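Local coordinates for protein aminopeptidase N (Francisella tularensis subsp. tularensis, PDB 5DLL) that releases N-terminal amino acids from peptides as a zinc-dependent M1-family aminopeptidase and probably helps degrade intracellular peptides generated by protein breakdown, at residues D297-L302 and V744-L749; V679-L684 and F714-K719; T708-A713 and N735-E740. All coordinates share one frame; numbering follows the deposited sequence.

Contact 1 of 3, residues D297-L302 and V744-L749; sequences DKDFEL and VNKWLL
Asp299 and Lys746 meet in a salt bridge, with NZ of Lys746 donating to OD2 of Asp299 at 3.1 Å. The ammonium comes in on the syn side of that oxygen and stands 23° out of the carboxylate plane; OD1 of Asp299 is farther from NZ, at 3.7 Å, so the grip is one-sided. The same OD2 also accepts from the backbone N of Thr296, so the carboxylate folds back onto the residue that precedes its own helix, 297-312. The two side chains reach for each other from opposite directions. Lys746 does most of the spanning: beyond CG its chain runs out extended, bridging backbones whose nearest CA atoms, those of Asp299 and Lys746, are still 12.1 Å apart. No other pair touches across the two segments, and 63 Å² is buried in all. The lysine chain also rests on Thr296, while Trp747, the next residue, packs among the rings of Phe733, Tyr734 and His769 instead. What is joined here is the peptidase domain, through the start of the helix that carries zinc ligands His309 and His313, and helix 741-752 of the C-terminal ARM-like domain. With a lysine in front of it and a helix N-terminus behind it, the Asp299 carboxylate is probably charged, so this pair would join the two parts mainly through electrostatics.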
loop_
_atom_site.group_PDB
_atom_site.type_symbol
_atom_site.label_atom_id
_atom_site.label_comp_id
_atom_site.label_asym_id
_atom_site.label_seq_id
_atom_site.Cartn_x
_atom_site.Cartn_y
_atom_site.Cartn_z
ATOM N N ASP A 297 -6.398 -9.739 -13.923
ATOM C CA ASP A 297 -4.949 -9.530 -13.984
ATOM C C ASP A 297 -4.491 -8.655 -12.826
ATOM O O ASP A 297 -3.399 -8.839 -12.296
ATOM C CB ASP A 297 -4.538 -8.880 -15.310
ATOM C CG ASP A 297 -4.823 -9.762 -16.516
ATOM O OD1 ASP A 297 -4.680 -11.003 -16.403
ATOM O OD2 ASP A 297 -5.180 -9.207 -17.583
ATOM N N LYS A 298 -5.339 -7.705 -12.439
ATOM C CA LYS A 298 -5.064 -6.814 -11.315
ATOM C C LYS A 298 -5.036 -7.575 -9.986
ATOM O O LYS A 298 -4.196 -7.304 -9.132
ATOM C CB LYS A 298 -6.116 -5.698 -11.274
ATOM C CG LYS A 298 -5.853 -4.595 -10.262
ATOM C CD LYS A 298 -4.445 -4.025 -10.387
ATOM C CE LYS A 298 -4.349 -2.620 -9.809
ATOM N NZ LYS A 298 -4.911 -2.511 -8.434
ATOM N N ASP A 299 -5.951 -8.525 -9.822
ATOM C CA ASP A 299 -6.005 -9.339 -8.611
ATOM C C ASP A 299 -4.735 -10.156 -8.442
ATOM O O ASP A 299 -4.165 -10.201 -7.352
ATOM C CB ASP A 299 -7.210 -10.280 -8.632
ATOM C CG ASP A 299 -8.532 -9.543 -8.565
ATOM O OD1 ASP A 299 -8.541 -8.340 -8.227
ATOM O OD2 ASP A 299 -9.568 -10.172 -8.863
ATOM N N PHE A 300 -4.299 -10.802 -9.519
ATOM C CA PHE A 300 -3.050 -11.568 -9.510
ATOM C C PHE A 300 -1.831 -10.700 -9.173
ATOM O O PHE A 300 -0.942 -11.137 -8.440
ATOM C CB PHE A 300 -2.829 -12.242 -10.860
ATOM C CG PHE A 300 -3.682 -13.459 -11.090
ATOM C CD1 PHE A 300 -3.434 -14.638 -10.397
ATOM C CD2 PHE A 300 -4.700 -13.445 -12.032
ATOM C CE1 PHE A 300 -4.198 -15.773 -10.621
ATOM C CE2 PHE A 300 -5.467 -14.577 -12.261
ATOM C CZ PHE A 300 -5.214 -15.742 -11.555
ATOM N N GLU A 301 -1.791 -9.478 -9.705
ATOM C CA GLU A 301 -0.677 -8.553 -9.453
ATOM C C GLU A 301 -0.600 -8.124 -7.988
ATOM O O GLU A 301 0.497 -7.924 -7.449
ATOM C CB GLU A 301 -0.796 -7.303 -10.328
ATOM C CG GLU A 301 0.495 -6.499 -10.431
ATOM C CD GLU A 301 0.290 -5.007 -10.233
ATOM O OE1 GLU A 301 0.544 -4.238 -11.185
ATOM O OE2 GLU A 301 -0.124 -4.602 -9.121
ATOM N N LEU A 302 -1.765 -7.968 -7.361
ATOM C CA LEU A 302 -1.841 -7.568 -5.957
ATOM C C LEU A 302 -1.434 -8.696 -5.015
ATOM O O LEU A 302 -0.722 -8.455 -4.037
ATOM C CB LEU A 302 -3.244 -7.068 -5.615
ATOM C CG LEU A 302 -3.604 -5.706 -6.220
ATOM C CD1 LEU A 302 -5.109 -5.464 -6.163
ATOM C CD2 LEU A 302 -2.841 -4.588 -5.522
ATOM N N VAL A 744 -19.595 -11.163 -7.118
ATOM C CA VAL A 744 -20.858 -10.445 -6.901
ATOM C C VAL A 744 -20.574 -9.015 -6.437
ATOM O O VAL A 744 -21.277 -8.085 -6.820
ATOM C CB VAL A 744 -21.773 -11.153 -5.870
ATOM C CG1 VAL A 744 -23.022 -10.324 -5.592
ATOM C CG2 VAL A 744 -22.176 -12.539 -6.355
ATOM N N ASN A 745 -19.543 -8.847 -5.615
ATOM C CA ASN A 745 -19.106 -7.514 -5.197
ATOM C C ASN A 745 -18.775 -6.629 -6.399
ATOM O O ASN A 745 -19.179 -5.467 -6.455
ATOM C CB ASN A 745 -17.892 -7.611 -4.263
ATOM C CG ASN A 745 -18.247 -8.174 -2.897
ATOM O OD1 ASN A 745 -19.399 -8.529 -2.633
ATOM N ND2 ASN A 745 -17.253 -8.257 -2.016
ATOM N N LYS A 746 -18.057 -7.197 -7.364
ATOM C CA LYS A 746 -17.720 -6.490 -8.597
ATOM C C LYS A 746 -18.975 -6.192 -9.422
ATOM O O LYS A 746 -19.054 -5.169 -10.102
ATOM C CB LYS A 746 -16.717 -7.303 -9.418
ATOM C CG LYS A 746 -15.403 -7.566 -8.692
ATOM C CD LYS A 746 -14.336 -8.137 -9.613
ATOM C CE LYS A 746 -12.999 -8.246 -8.898
ATOM N NZ LYS A 746 -11.859 -8.317 -9.852
ATOM N N TRP A 747 -19.950 -7.095 -9.356
ATOM C CA TRP A 747 -21.249 -6.891 -9.992
ATOM C C TRP A 747 -21.962 -5.664 -9.411
ATOM O O TRP A 747 -22.546 -4.863 -10.149
ATOM C CB TRP A 747 -22.098 -8.151 -9.826
ATOM C CG TRP A 747 -23.447 -8.098 -10.458
ATOM C CD1 TRP A 747 -23.735 -8.086 -11.796
ATOM C CD2 TRP A 747 -24.702 -8.089 -9.776
ATOM N NE1 TRP A 747 -25.096 -8.054 -11.987
ATOM C CE2 TRP A 747 -25.714 -8.058 -10.763
ATOM C CE3 TRP A 747 -25.074 -8.096 -8.424
ATOM C CZ2 TRP A 747 -27.073 -8.032 -10.440
ATOM C CZ3 TRP A 747 -26.420 -8.074 -8.105
ATOM C CH2 TRP A 747 -27.406 -8.041 -9.110
ATOM N N LEU A 748 -21.897 -5.519 -8.090
ATOM C CA LEU A 748 -22.470 -4.360 -7.404
ATOM C C LEU A 748 -21.712 -3.086 -7.766
ATOM O O LEU A 748 -22.316 -2.081 -8.151
ATOM C CB LEU A 748 -22.429 -4.556 -5.884
ATOM C CG LEU A 748 -23.263 -5.702 -5.303
ATOM C CD1 LEU A 748 -22.825 -6.011 -3.880
ATOM C CD2 LEU A 748 -24.750 -5.376 -5.353
ATOM N N LEU A 749 -20.388 -3.141 -7.641
ATOM C CA LEU A 749 -19.528 -1.997 -7.937
ATOM C C LEU A 749 -19.741 -1.495 -9.353
ATOM O O LEU A 749 -19.826 -0.296 -9.571
ATOM C CB LEU A 749 -18.055 -2.363 -7.733
ATOM C CG LEU A 749 -16.996 -1.296 -8.043
ATOM C CD1 LEU A 749 -17.296 0.022 -7.348
ATOM C CD2 LEU A 749 -15.617 -1.798 -7.639
#

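Contact 2 of 3, residues V679-L684 and F714-K719; sequences VCLSYL and FTELLK
Glu716 lies across the flank of helix 668-685, its aliphatic part against Leu681 and its carboxylate against Ser682. The glutamate and leucine side chains slide past each other in opposite directions, CG of Glu716 coming within 3.7 Å of CD2 of Leu681. The glutamate chain turns about CB-CG (chi2 -63°), which swings the carboxylate round to the serine. There OE1 of Glu716 sits 3.2 Å from CA of Ser682, and OE2 of Glu716 lies 3.3 Å from CB of Ser682; these are carbon contacts, and no hydrogen bond crosses between the segments. The serine hydroxyl is engaged elsewhere: chi1 of 88° sets OG of Ser682 over its own helix, where it donates to the carbonyl O of Val679 at 3.0 Å, arriving from the same face of that carbonyl as the backbone N of Tyr683. The CA atoms of Ser682 and Glu716 approach to 6.1 Å, with the small serine at this point. This is helix-on-helix packing in the C-terminal ARM-like array, helix 668-685 against helix 707-717, with helix 691-703 between them in sequence. Lys719, its chain extended beyond CG, runs out beside Glu716 toward Ser682, NZ of Lys719 lying 4.1 Å from CB of Ser682; the ammonium may ease the charge of the buried carboxylate, and it makes a weak hydrogen bond to Asn686. On the other flanks Leu717 packs onto helix 691-703, Phe714 stacks on Phe733, and Tyr683 stacks on Trp651.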
loop_
_atom_site.group_PDB
_atom_site.type_symbol
_atom_site.label_atom_id
_atom_site.label_comp_id
_atom_site.label_asym_id
_atom_site.label_seq_id
_atom_site.Cartn_x
_atom_site.Cartn_y
_atom_site.Cartn_z
ATOM N N VAL A 679 -9.146 -0.131 -23.265
ATOM C CA VAL A 679 -9.151 1.314 -23.520
ATOM C C VAL A 679 -9.784 1.608 -24.875
ATOM O O VAL A 679 -10.608 2.514 -24.998
ATOM C CB VAL A 679 -7.731 1.918 -23.481
ATOM C CG1 VAL A 679 -7.736 3.368 -23.966
ATOM C CG2 VAL A 679 -7.163 1.829 -22.073
ATOM N N CYS A 680 -9.393 0.837 -25.885
ATOM C CA CYS A 680 -9.988 0.947 -27.216
ATOM C C CYS A 680 -11.502 0.787 -27.161
ATOM O O CYS A 680 -12.234 1.611 -27.703
ATOM C CB CYS A 680 -9.398 -0.102 -28.164
ATOM S SG CYS A 680 -7.673 0.192 -28.606
ATOM N N LEU A 681 -11.960 -0.264 -26.486
ATOM C CA LEU A 681 -13.390 -0.572 -26.402
ATOM C C LEU A 681 -14.213 0.503 -25.678
ATOM O O LEU A 681 -15.400 0.660 -25.968
ATOM C CB LEU A 681 -13.606 -1.939 -25.733
ATOM C CG LEU A 681 -15.051 -2.458 -25.663
ATOM C CD1 LEU A 681 -15.688 -2.524 -27.045
ATOM C CD2 LEU A 681 -15.094 -3.816 -24.981
ATOM N N SER A 682 -13.595 1.233 -24.748
ATOM C CA SER A 682 -14.287 2.319 -24.042
ATOM C C SER A 682 -14.511 3.505 -24.971
ATOM O O SER A 682 -15.555 4.150 -24.908
ATOM C CB SER A 682 -13.533 2.760 -22.770
ATOM O OG SER A 682 -12.562 3.765 -23.031
ATOM N N TYR A 683 -13.535 3.782 -25.834
ATOM C CA TYR A 683 -13.679 4.849 -26.825
ATOM C C TYR A 683 -14.695 4.507 -27.917
ATOM O O TYR A 683 -15.309 5.403 -28.490
ATOM C CB TYR A 683 -12.333 5.192 -27.454
ATOM C CG TYR A 683 -11.502 6.132 -26.619
ATOM C CD1 TYR A 683 -11.733 7.506 -26.650
ATOM C CD2 TYR A 683 -10.484 5.651 -25.800
ATOM C CE1 TYR A 683 -10.970 8.375 -25.887
ATOM C CE2 TYR A 683 -9.715 6.510 -25.037
ATOM C CZ TYR A 683 -9.961 7.871 -25.083
ATOM O OH TYR A 683 -9.200 8.726 -24.320
ATOM N N LEU A 684 -14.870 3.219 -28.203
ATOM C CA LEU A 684 -15.899 2.785 -29.150
ATOM C C LEU A 684 -17.323 2.991 -28.599
ATOM O O LEU A 684 -18.275 3.171 -29.372
ATOM C CB LEU A 684 -15.676 1.319 -29.549
ATOM C CG LEU A 684 -14.375 1.011 -30.311
ATOM C CD1 LEU A 684 -14.200 -0.493 -30.490
ATOM C CD2 LEU A 684 -14.316 1.728 -31.658
ATOM N N PHE A 714 -18.396 -6.431 -19.526
ATOM C CA PHE A 714 -19.521 -5.986 -18.698
ATOM C C PHE A 714 -19.503 -4.472 -18.498
ATOM O O PHE A 714 -20.503 -3.803 -18.750
ATOM C CB PHE A 714 -19.504 -6.713 -17.342
ATOM C CG PHE A 714 -20.692 -6.414 -16.451
ATOM C CD1 PHE A 714 -21.982 -6.307 -16.967
ATOM C CD2 PHE A 714 -20.520 -6.285 -15.077
ATOM C CE1 PHE A 714 -23.068 -6.047 -16.136
ATOM C CE2 PHE A 714 -21.601 -6.023 -14.245
ATOM C CZ PHE A 714 -22.877 -5.905 -14.775
ATOM N N THR A 715 -18.364 -3.938 -18.062
ATOM C CA THR A 715 -18.215 -2.500 -17.819
ATOM C C THR A 715 -18.632 -1.655 -19.028
ATOM O O THR A 715 -19.315 -0.643 -18.876
ATOM C CB THR A 715 -16.757 -2.135 -17.452
ATOM O OG1 THR A 715 -16.307 -2.952 -16.362
ATOM C CG2 THR A 715 -16.631 -0.653 -17.071
ATOM N N GLU A 716 -18.222 -2.074 -20.222
ATOM C CA GLU A 716 -18.488 -1.312 -21.444
ATOM C C GLU A 716 -19.919 -1.527 -21.934
ATOM O O GLU A 716 -20.521 -0.629 -22.525
ATOM C CB GLU A 716 -17.490 -1.680 -22.541
ATOM C CG GLU A 716 -16.023 -1.559 -22.143
ATOM C CD GLU A 716 -15.584 -0.145 -21.799
ATOM O OE1 GLU A 716 -16.348 0.812 -22.051
ATOM O OE2 GLU A 716 -14.455 0.005 -21.274
ATOM N N LEU A 717 -20.464 -2.713 -21.672
ATOM C CA LEU A 717 -21.868 -3.003 -21.970
ATOM C C LEU A 717 -22.809 -2.131 -21.121
ATOM O O LEU A 717 -23.943 -1.879 -21.520
ATOM C CB LEU A 717 -22.161 -4.498 -21.738
ATOM C CG LEU A 717 -22.863 -5.326 -22.825
ATOM C CD1 LEU A 717 -22.414 -4.957 -24.232
ATOM C CD2 LEU A 717 -22.622 -6.810 -22.570
ATOM N N LEU A 718 -22.333 -1.677 -19.959
ATOM C CA LEU A 718 -23.095 -0.764 -19.090
ATOM C C LEU A 718 -23.081 0.699 -19.557
ATOM O O LEU A 718 -23.887 1.505 -19.076
ATOM C CB LEU A 718 -22.580 -0.821 -17.646
ATOM C CG LEU A 718 -22.730 -2.130 -16.871
ATOM C CD1 LEU A 718 -22.019 -2.010 -15.529
ATOM C CD2 LEU A 718 -24.195 -2.496 -16.682
ATOM N N LYS A 719 -22.165 1.044 -20.463
ATOM C CA LYS A 719 -22.144 2.377 -21.085
ATOM C C LYS A 719 -23.158 2.495 -22.226
ATOM O O LYS A 719 -23.379 3.591 -22.749
ATOM C CB LYS A 719 -20.743 2.722 -21.605
ATOM C CG LYS A 719 -19.691 2.885 -20.515
ATOM C CD LYS A 719 -18.420 3.515 -21.064
ATOM C CE LYS A 719 -17.424 3.819 -19.957
ATOM N NZ LYS A 719 -16.320 4.695 -20.433
#

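Contact 3 of 3, residues T708-A713 and N735-E740; sequences TDQQTA and NRWRHE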
loop_
_atom_site.group_PDB
_atom_site.type_symbol
_atom_site.label_atom_id
_atom_site.label_comp_id
_atom_site.label_asym_id
_atom_site.label_seq_id
_atom_site.Cartn_x
_atom_site.Cartn_y
_atom_site.Cartn_z
ATOM N N THR A 708 -10.819 -10.856 -16.415
ATOM C CA THR A 708 -10.350 -9.547 -16.876
ATOM C C THR A 708 -11.136 -9.067 -18.098
ATOM O O THR A 708 -11.583 -7.922 -18.144
ATOM C CB THR A 708 -8.850 -9.563 -17.218
ATOM O OG1 THR A 708 -8.149 -10.411 -16.298
ATOM C CG2 THR A 708 -8.284 -8.150 -17.161
ATOM N N ASP A 709 -11.313 -9.956 -19.071
ATOM C CA ASP A 709 -12.073 -9.650 -20.290
ATOM C C ASP A 709 -13.576 -9.556 -20.031
ATOM O O ASP A 709 -14.264 -8.732 -20.633
ATOM C CB ASP A 709 -11.816 -10.708 -21.374
ATOM C CG ASP A 709 -10.480 -10.526 -22.089
ATOM O OD1 ASP A 709 -9.848 -9.456 -21.956
ATOM O OD2 ASP A 709 -10.070 -11.461 -22.808
ATOM N N GLN A 710 -14.088 -10.407 -19.150
ATOM C CA GLN A 710 -15.511 -10.375 -18.820
ATOM C C GLN A 710 -15.872 -9.129 -18.004
ATOM O O GLN A 710 -16.942 -8.556 -18.183
ATOM C CB GLN A 710 -15.918 -11.645 -18.079
ATOM C CG GLN A 710 -17.423 -11.863 -18.034
ATOM C CD GLN A 710 -17.808 -13.311 -17.776
ATOM O OE1 GLN A 710 -16.952 -14.187 -17.656
ATOM N NE2 GLN A 710 -19.107 -13.567 -17.696
ATOM N N GLN A 711 -14.970 -8.719 -17.119
ATOM C CA GLN A 711 -15.100 -7.458 -16.392
ATOM C C GLN A 711 -15.117 -6.283 -17.375
ATOM O O GLN A 711 -15.952 -5.382 -17.257
ATOM C CB GLN A 711 -13.964 -7.314 -15.355
ATOM C CG GLN A 711 -13.718 -5.903 -14.816
ATOM C CD GLN A 711 -12.762 -5.079 -15.678
ATOM O OE1 GLN A 711 -11.704 -5.560 -16.100
ATOM N NE2 GLN A 711 -13.133 -3.824 -15.939
ATOM N N THR A 712 -14.196 -6.299 -18.337
ATOM C CA THR A 712 -14.116 -5.242 -19.342
ATOM C C THR A 712 -15.366 -5.231 -20.218
ATOM O O THR A 712 -15.946 -4.176 -20.464
ATOM C CB THR A 712 -12.875 -5.412 -20.237
ATOM O OG1 THR A 712 -11.709 -5.529 -19.416
ATOM C CG2 THR A 712 -12.710 -4.221 -21.172
ATOM N N ALA A 713 -15.784 -6.410 -20.674
ATOM C CA ALA A 713 -16.981 -6.535 -21.501
ATOM C C ALA A 713 -18.221 -6.010 -20.777
ATOM O O ALA A 713 -18.994 -5.238 -21.342
ATOM C CB ALA A 713 -17.186 -7.980 -21.912
ATOM N N ASN A 735 -26.547 -14.325 -13.204
ATOM C CA ASN A 735 -26.851 -15.747 -13.424
ATOM C C ASN A 735 -25.607 -16.634 -13.366
ATOM O O ASN A 735 -25.640 -17.724 -12.791
ATOM C CB ASN A 735 -27.550 -15.955 -14.778
ATOM C CG ASN A 735 -28.965 -15.397 -14.807
ATOM O OD1 ASN A 735 -29.652 -15.344 -13.783
ATOM N ND2 ASN A 735 -29.410 -14.983 -15.991
ATOM N N ARG A 736 -24.515 -16.153 -13.957
ATOM C CA ARG A 736 -23.265 -16.908 -14.019
ATOM C C ARG A 736 -22.551 -16.947 -12.673
ATOM O O ARG A 736 -22.033 -17.991 -12.273
ATOM C CB ARG A 736 -22.329 -16.306 -15.072
ATOM C CG ARG A 736 -22.874 -16.346 -16.494
ATOM C CD ARG A 736 -21.914 -15.702 -17.491
ATOM N NE ARG A 736 -22.598 -15.144 -18.664
ATOM C CZ ARG A 736 -22.004 -14.790 -19.806
ATOM N NH1 ARG A 736 -20.692 -14.938 -19.975
ATOM N NH2 ARG A 736 -22.734 -14.289 -20.799
ATOM N N TRP A 737 -22.539 -15.813 -11.974
ATOM C CA TRP A 737 -21.697 -15.640 -10.783
ATOM C C TRP A 737 -22.468 -15.390 -9.485
ATOM O O TRP A 737 -22.086 -14.526 -8.706
ATOM C CB TRP A 737 -20.708 -14.492 -11.020
ATOM C CG TRP A 737 -19.929 -14.644 -12.283
ATOM C CD1 TRP A 737 -20.073 -13.916 -13.428
ATOM C CD2 TRP A 737 -18.887 -15.596 -12.538
ATOM N NE1 TRP A 737 -19.179 -14.350 -14.375
ATOM C CE2 TRP A 737 -18.440 -15.382 -13.856
ATOM C CE3 TRP A 737 -18.285 -16.607 -11.775
ATOM C CZ2 TRP A 737 -17.419 -16.144 -14.435
ATOM C CZ3 TRP A 737 -17.271 -17.365 -12.351
ATOM C CH2 TRP A 737 -16.850 -17.129 -13.668
ATOM N N ARG A 738 -23.538 -16.149 -9.251
ATOM C CA ARG A 738 -24.219 -16.151 -7.950
ATOM C C ARG A 738 -23.299 -16.771 -6.907
ATOM O O ARG A 738 -23.129 -16.242 -5.813
ATOM C CB ARG A 738 -25.504 -16.983 -7.998
ATOM C CG ARG A 738 -26.588 -16.462 -8.923
ATOM C CD ARG A 738 -27.643 -17.530 -9.175
ATOM N NE ARG A 738 -28.681 -17.061 -10.093
ATOM C CZ ARG A 738 -29.805 -16.438 -9.736
ATOM N NH1 ARG A 738 -30.084 -16.193 -8.458
ATOM N NH2 ARG A 738 -30.665 -16.055 -10.674
ATOM N N HIS A 739 -22.715 -17.907 -7.277
ATOM C CA HIS A 739 -21.911 -18.743 -6.373
ATOM C C HIS A 739 -20.601 -18.116 -5.863
ATOM O O HIS A 739 -20.059 -18.569 -4.852
ATOM C CB HIS A 739 -21.615 -20.101 -7.035
ATOM C CG HIS A 739 -21.158 -20.003 -8.461
ATOM N ND1 HIS A 739 -19.851 -19.738 -8.811
ATOM C CD2 HIS A 739 -21.836 -20.142 -9.626
ATOM C CE1 HIS A 739 -19.745 -19.713 -10.127
ATOM N NE2 HIS A 739 -20.936 -19.953 -10.646
ATOM N N GLU A 740 -20.097 -17.090 -6.549
ATOM C CA GLU A 740 -18.838 -16.444 -6.167
ATOM C C GLU A 740 -19.088 -15.059 -5.564
ATOM O O GLU A 740 -19.449 -14.127 -6.276
ATOM C CB GLU A 740 -17.915 -16.346 -7.375
#
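The meeting of Gln710 with Arg736 and Trp737 is a partly buried, side-chain-only contact in the C-terminal ARM-like domain, where helix 707-717 faces the end of helix 723-736 and the turn after it. The backbones stay well apart, 11.2 Å between the CA atoms of Gln710 and Arg736, and the glutamine covers much of that gap: its CG stands opposite the backbone N (chi1 -164°) and the chain runs on extended, presenting the amide to both partners. NE2 of Gln710 comes to 3.1 Å from NH1 of Arg736, with the amide and guanidinium planes 59° apart. The same NE2 lies 3.4 Å from NE1 of Trp737, at the edge of the indole and near its plane, the amide being turned 63° from the ring. As modelled, both pairs set donor against donor, so neither is a hydrogen bond and the amide simply packs between the two groups. CB of Arg736 lies 3.6 Å over one face of the indole, near its rim. Trp737 is the first residue to leave helical geometry, so its ring is carried by the turn leading to Glu740, the N-cap of the next helix. Around this, the Arg736 guanidinium makes a cation-pi contact with Phe701 of helix 691-703, the Trp737 ring meets Phe733 of helix 723-736, and Ala713 packs on Leu700 and Phe701.

All three contacts lie on the same side of the chain's centre, away from the zinc site. Contact 1 is the one that crosses domains; contacts 2 and 3 are internal to the C-terminal helical domain and share helix 707-717, their centres about 15 Å apart. Contacts 1 and 3 are closer, about 10 Å between centres, and touch through a probable hydrogen bond of 3.0 Å between N of Asp297 and OG1 of Thr708, another tie to the peptidase domain; Val744 also packs on the backbone of Trp737 and Arg738. Contacts 1 and 2, about 17 Å apart, meet where CD1 of Trp747 lies 3.8 Å from CZ of Phe714.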